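Local atomic coordinates of Sec-alkylsulfatase (Pseudomonas sp., PDB entry 4AXH), a protein that hydrolyses (R)-secondary-alkyl sulfates with inversion of configuration at a two-zinc site, releasing homochiral (S)-alcohols and sulfate. Residues 45-48 with 49-53. Numbering follows the deposited sequence.
Sequences NAEV and LKNLP
Val48 and Leu52 run alongside each other in the same direction, methyl CG1 of Val48 resting 3.9 Å from CD2 of Leu52. With chi1 of Val48 at -173°, CG1 sits opposite the backbone N and beside the carbonyl carbon, and it is this methyl that meets Leu52. This apolar pair faces the protein: Val48 also touches Pro103 of helix 103-111, and Leu52 meets Ser104 of that helix and Trp411.

Glu47 and Lys50 illustrate a looser pairing on an exposed flank, tentative because it describes one of two modelled conformers of Glu47. In that conformer the side chains cross at about a right angle, and NZ of Lys50 lies 4.2 Å from OE1 of Glu47, so the opposite charges may attract each other without forming a salt bridge. Leu49 folds back over the preceding turn, its CD1 3.5 Å from CA of Ala46.

Two weak backbone bonds join the segments, from Leu49 N to Ala46 O (3.2 Å) and from Lys50 N to Glu47 O (3.3 Å). Such weak i-to-i+3 bonding is typical of a frayed or tightened helix C-terminus, here that of helix 39-48. The chain leaves it through extended Lys50 and turns at Asn51, whose backbone conformation is left-handed (phi 66°), into the surface loop leading to helix 58-64.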
loop_
_atom_site.group_PDB
_atom_site.type_symbol
_atom_site.label_atom_id
_atom_site.label_comp_id
_atom_site.label_asym_id
_atom_site.label_seq_id
_atom_site.Cartn_x
_atom_site.Cartn_y
_atom_site.Cartn_z
ATOM N N ASN A 45 -31.233 5.087 -15.291
ATOM C CA ASN A 45 -31.586 3.908 -14.510
ATOM C C ASN A 45 -32.426 2.947 -15.310
ATOM O O ASN A 45 -32.145 1.748 -15.293
ATOM C CB ASN A 45 -32.256 4.281 -13.180
ATOM C CG ASN A 45 -31.305 4.816 -12.129
ATOM O OD1 ASN A 45 -30.100 4.541 -12.138
ATOM N ND2 ASN A 45 -31.836 5.591 -11.190
ATOM N N ALA A 46 -33.428 3.454 -16.041
ATOM C CA ALA A 46 -34.278 2.632 -16.912
ATOM C C ALA A 46 -33.421 1.926 -17.990
ATOM O O ALA A 46 -33.775 0.821 -18.409
ATOM C CB ALA A 46 -35.365 3.471 -17.563
ATOM N N GLU A 47 -32.292 2.561 -18.408
ATOM C CA GLU A 47 -31.372 1.985 -19.389
ATOM C C GLU A 47 -30.712 0.712 -18.829
ATOM O O GLU A 47 -30.535 -0.243 -19.575
ATOM C CB GLU A 47 -30.361 3.043 -19.913
ATOM C CG GLU A 47 -29.463 2.630 -21.075
ATOM C CD GLU A 47 -30.067 1.874 -22.242
ATOM O OE1 GLU A 47 -31.300 1.968 -22.444
ATOM O OE2 GLU A 47 -29.295 1.201 -22.970
ATOM N N VAL A 48 -30.437 0.667 -17.503
ATOM C CA VAL A 48 -29.853 -0.492 -16.788
ATOM C C VAL A 48 -30.775 -1.714 -16.915
ATOM O O VAL A 48 -30.253 -2.811 -16.987
ATOM C CB VAL A 48 -29.482 -0.192 -15.297
ATOM C CG1 VAL A 48 -28.733 -1.343 -14.652
ATOM C CG2 VAL A 48 -28.680 1.084 -15.169
ATOM N N LEU A 49 -32.116 -1.526 -16.969
ATOM C CA LEU A 49 -33.126 -2.599 -17.120
ATOM C C LEU A 49 -32.781 -3.563 -18.260
ATOM O O LEU A 49 -32.928 -4.767 -18.113
ATOM C CB LEU A 49 -34.545 -2.017 -17.307
ATOM C CG LEU A 49 -35.360 -1.690 -16.026
ATOM C CD1 LEU A 49 -34.896 -0.414 -15.372
ATOM C CD2 LEU A 49 -36.812 -1.478 -16.357
ATOM N N LYS A 50 -32.324 -3.022 -19.392
ATOM C CA LYS A 50 -31.825 -3.785 -20.551
ATOM C C LYS A 50 -30.309 -3.781 -20.398
ATOM O O LYS A 50 -29.821 -3.091 -19.517
ATOM C CB LYS A 50 -32.285 -3.198 -21.904
ATOM C CG LYS A 50 -32.345 -1.685 -22.004
ATOM C CD LYS A 50 -33.626 -1.275 -22.693
ATOM C CE LYS A 50 -33.854 0.209 -22.599
ATOM N NZ LYS A 50 -35.143 0.594 -23.232
ATOM N N ASN A 51 -29.567 -4.572 -21.150
ATOM C CA ASN A 51 -28.100 -4.665 -20.994
ATOM C C ASN A 51 -27.535 -5.271 -19.638
ATOM O O ASN A 51 -26.326 -5.424 -19.482
ATOM C CB ASN A 51 -27.314 -3.429 -21.561
ATOM C CG ASN A 51 -27.540 -2.099 -20.892
ATOM O OD1 ASN A 51 -28.152 -1.175 -21.456
ATOM N ND2 ASN A 51 -27.057 -1.973 -19.667
ATOM N N LEU A 52 -28.414 -5.701 -18.735
ATOM C CA LEU A 52 -28.083 -6.400 -17.477
ATOM C C LEU A 52 -29.085 -7.587 -17.288
ATOM O O LEU A 52 -30.213 -7.450 -17.756
ATOM C CB LEU A 52 -28.054 -5.449 -16.272
ATOM C CG LEU A 52 -26.734 -5.454 -15.470
ATOM C CD1 LEU A 52 -25.613 -4.751 -16.204
ATOM C CD2 LEU A 52 -26.891 -4.795 -14.164
ATOM N N PRO A 53 -28.713 -8.757 -16.699
ATOM C CA PRO A 53 -29.642 -9.910 -16.671
ATOM C C PRO A 53 -31.126 -9.717 -16.350
ATOM O O PRO A 53 -31.939 -9.770 -17.296
ATOM C CB PRO A 53 -28.932 -10.951 -15.819
ATOM C CG PRO A 53 -27.505 -10.639 -16.003
ATOM C CD PRO A 53 -27.406 -9.126 -16.119
#